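Local atomic coordinates of glycosyltransferase (duf1792) (Streptococcus sanguinis, PDB entry 5V4A), a protein that binds UDP and probably transfers sugar residues, as the C-terminal DUF1792 (GT-D) glycosyltransferase domain of a longer streptococcal protein. Residues Asp140-Ile145 and Gly162-Lys167. Numbering follows the deposited sequence.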
ATOM      1  N   ASP A 140      -8.076  -6.425   8.114  1.00 13.82           N
ATOM      2  CA  ASP A 140      -8.999  -7.560   8.248  1.00 11.12           C
ATOM      3  C   ASP A 140      -8.378  -8.750   8.975  1.00 13.99           C
ATOM      4  O   ASP A 140      -8.817  -9.888   8.797  1.00 17.00           O
ATOM      5  CB  ASP A 140      -9.539  -8.009   6.878  1.00 18.33           C
ATOM      6  CG  ASP A 140     -10.432  -6.958   6.226  1.00 29.71           C
ATOM      7  OD1 ASP A 140     -10.067  -6.477   5.128  1.00 34.78           O
ATOM      8  OD2 ASP A 140     -11.488  -6.612   6.811  1.00 30.09           O
ATOM      9  N   LYS A 141      -7.387  -8.501   9.832  1.00 14.88           N
ATOM     10  CA  LYS A 141      -6.739  -9.540  10.621  1.00 13.41           C
ATOM     11  C   LYS A 141      -7.158  -9.403  12.075  1.00 13.63           C
ATOM     12  O   LYS A 141      -7.393  -8.294  12.558  1.00 10.94           O
ATOM     13  CB  LYS A 141      -5.213  -9.436  10.529  1.00 18.14           C
ATOM     14  CG  LYS A 141      -4.639  -9.544   9.121  1.00 22.43           C
ATOM     15  CD  LYS A 141      -4.852 -10.917   8.526  1.00 30.09           C
ATOM     16  CE  LYS A 141      -4.032 -11.091   7.267  1.00 38.46           C
ATOM     17  NZ  LYS A 141      -2.621 -10.678   7.510  1.00 45.50           N
ATOM     18  N   ASP A 142      -7.256 -10.527  12.780  1.00 21.61           N
ATOM     19  CA  ASP A 142      -7.312 -10.458  14.236  1.00 11.21           C
ATOM     20  C   ASP A 142      -5.898 -10.280  14.771  1.00 11.11           C
ATOM     21  O   ASP A 142      -4.989 -11.043  14.431  1.00 11.18           O
ATOM     22  CB  ASP A 142      -7.956 -11.697  14.854  1.00 12.51           C
ATOM     23  CG  ASP A 142      -9.347 -11.963  14.328  1.00 21.56           C
ATOM     24  OD1 ASP A 142     -10.235 -11.102  14.484  1.00 21.40           O
ATOM     25  OD2 ASP A 142      -9.554 -13.068  13.769  1.00 26.97           O
ATOM     26  N   LEU A 143      -5.713  -9.260  15.599  1.00 14.52           N
ATOM     27  CA  LEU A 143      -4.398  -8.802  16.024  1.00 15.22           C
ATOM     28  C   LEU A 143      -4.186  -9.089  17.510  1.00 11.35           C
ATOM     29  O   LEU A 143      -5.125  -8.992  18.309  1.00 15.87           O
ATOM     30  CB  LEU A 143      -4.271  -7.290  15.764  1.00 12.19           C
ATOM     31  CG  LEU A 143      -4.298  -6.822  14.303  1.00 18.85           C
ATOM     32  CD1 LEU A 143      -4.122  -5.307  14.211  1.00 10.56           C
ATOM     33  CD2 LEU A 143      -3.228  -7.519  13.478  1.00 21.37           C
ATOM     34  N   LEU A 144      -2.952  -9.444  17.877  1.00 11.67           N
ATOM     35  CA  LEU A 144      -2.504  -9.449  19.270  1.00 11.16           C
ATOM     36  C   LEU A 144      -1.391  -8.415  19.380  1.00 11.08           C
ATOM     37  O   LEU A 144      -0.294  -8.599  18.845  1.00 11.11           O
ATOM     38  CB  LEU A 144      -2.046 -10.838  19.717  1.00 11.40           C
ATOM     39  CG  LEU A 144      -1.689 -10.872  21.219  1.00 14.02           C
ATOM     40  CD1 LEU A 144      -2.850 -10.480  22.160  1.00 11.57           C
ATOM     41  CD2 LEU A 144      -1.146 -12.248  21.574  1.00 19.09           C
ATOM     42  N   ILE A 145      -1.682  -7.317  20.056  1.00 11.02           N
ATOM     43  CA  ILE A 145      -0.759  -6.208  20.187  1.00 10.97           C
ATOM     44  C   ILE A 145      -0.029  -6.346  21.517  1.00 14.74           C
ATOM     45  O   ILE A 145      -0.664  -6.410  22.574  1.00 14.96           O
ATOM     46  CB  ILE A 145      -1.519  -4.879  20.084  1.00 16.29           C
ATOM     47  CG1 ILE A 145      -1.952  -4.628  18.641  1.00 16.83           C
ATOM     48  CG2 ILE A 145      -0.737  -3.761  20.658  1.00 22.88           C
ATOM     49  CD1 ILE A 145      -2.710  -3.326  18.450  1.00 16.75           C
ATOM     50  N   GLY A 162      -8.724  -0.640  10.474  1.00 15.83           N
ATOM     51  CA  GLY A 162      -8.940  -1.639   9.440  1.00 15.01           C
ATOM     52  C   GLY A 162      -8.741  -3.077   9.874  1.00 13.76           C
ATOM     53  O   GLY A 162      -9.030  -3.997   9.096  1.00 17.69           O
ATOM     54  N   ALA A 163      -8.265  -3.289  11.090  1.00 15.33           N
ATOM     55  CA  ALA A 163      -8.097  -4.635  11.615  1.00 17.06           C
ATOM     56  C   ALA A 163      -9.459  -5.241  11.927  1.00 14.32           C
ATOM     57  O   ALA A 163     -10.467  -4.539  12.039  1.00 15.94           O
ATOM     58  CB  ALA A 163      -7.232  -4.607  12.865  1.00 16.26           C
ATOM     59  N   ARG A 164      -9.504  -6.570  12.002  1.00 16.15           N
ATOM     60  CA  ARG A 164     -10.768  -7.214  12.333  1.00 14.12           C
ATOM     61  C   ARG A 164     -11.072  -7.115  13.822  1.00 18.32           C
ATOM     62  O   ARG A 164     -12.210  -6.834  14.215  1.00 14.28           O
ATOM     63  CB  ARG A 164     -10.763  -8.675  11.880  1.00 13.74           C
ATOM     64  CG  ARG A 164     -12.040  -9.434  12.234  1.00 12.77           C
ATOM     65  CD  ARG A 164     -13.254  -8.920  11.423  1.00 17.18           C
ATOM     66  NE  ARG A 164     -12.920  -8.688  10.021  1.00 22.77           N
ATOM     67  CZ  ARG A 164     -12.829  -9.654   9.111  1.00 29.31           C
ATOM     68  NH1 ARG A 164     -13.046 -10.915   9.456  1.00 26.61           N
ATOM     69  NH2 ARG A 164     -12.518  -9.357   7.856  1.00 31.22           N
ATOM     70  N   SER A 165     -10.071  -7.353  14.661  1.00 15.61           N
ATOM     71  CA  SER A 165     -10.242  -7.315  16.106  1.00 15.60           C
ATOM     72  C   SER A 165      -8.870  -7.144  16.724  1.00 16.26           C
ATOM     73  O   SER A 165      -7.851  -7.402  16.080  1.00 13.49           O
ATOM     74  CB  SER A 165     -10.912  -8.585  16.634  1.00 19.77           C
ATOM     75  OG  SER A 165      -9.955  -9.610  16.831  1.00 21.39           O
ATOM     76  N   ILE A 166      -8.859  -6.690  17.981  1.00 14.10           N
ATOM     77  CA  ILE A 166      -7.624  -6.384  18.697  1.00 13.19           C
ATOM     78  C   ILE A 166      -7.709  -6.944  20.112  1.00 13.56           C
ATOM     79  O   ILE A 166      -8.696  -6.718  20.827  1.00  9.81           O
ATOM     80  CB  ILE A 166      -7.342  -4.864  18.749  1.00 13.87           C
ATOM     81  CG1 ILE A 166      -7.235  -4.268  17.344  1.00 16.01           C
ATOM     82  CG2 ILE A 166      -6.065  -4.583  19.528  1.00 13.17           C
ATOM     83  CD1 ILE A 166      -7.096  -2.746  17.375  1.00 17.40           C
ATOM     84  N   LYS A 167      -6.684  -7.702  20.497  1.00 16.86           N
ATOM     85  CA  LYS A 167      -6.386  -8.008  21.886  1.00 14.54           C
ATOM     86  C   LYS A 167      -5.018  -7.420  22.205  1.00 14.63           C
ATOM     87  O   LYS A 167      -4.129  -7.363  21.342  1.00 12.17           O
ATOM     88  CB  LYS A 167      -6.402  -9.533  22.158  1.00 12.89           C
ATOM     89  CG  LYS A 167      -7.802 -10.138  22.203  1.00 11.98           C
ATOM     90  CD  LYS A 167      -7.782 -11.620  22.457  1.00 10.63           C
ATOM     91  CE  LYS A 167      -9.161 -12.162  22.769  1.00 13.45           C
ATOM     92  NZ  LYS A 167      -9.137 -13.644  22.894  1.00 17.63           N
TER
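Leu143 and Ala163 make the tightest apolar touch here: Leu143 CD1 lies 3.5 Å from Ala163 CB, closer than usual van der Waals contact. Leu143 extends on the sheet face it shares with Ile166, and its side chain also packs on Leu195 and Leu197. Farther along, Ile145 CD1 crosses to Ile166 CG2 at 3.7 Å. The backbones beneath are joined by a parallel ladder: Leu143 N bonds to Ser165 O, Lys167 N to Leu143 O with an N-H...O angle of 172°, and Ile145 N to Lys167 O at 2.8 Å. It joins strands 142-148 and 165-171, neighbours within the five-stranded parallel sheet of this GT-D domain, and Ile145 lies about 9 Å, side chain to ligand, from the bound UDP.

Toward solvent, the edge formed by Asp140, Asp142, Arg164 and Ser165 is polar; the apolar part of the face carrying Asp142 and Ser165 is buried Leu144, whose CD1 meets Lys167 CB at 3.7 Å. Ser165 OG donates to Asp142 OD1 (2.8 Å), reaching the carboxylate on its anti side, 30° out of plane; Arg194 bonds the same hydroxyl. Exposed Arg164 bends at chi2 and chi3, bringing NH2 to Asp140 OD2 at 3.1 Å. This salt bridge lies near the guanidinium plane but meets the carboxylate from above, the two planes being 59° apart. Beside it, Asp140 N donates to Gly162 O (2.8 Å), and Asp140 packs on Gly162 of the second subunit.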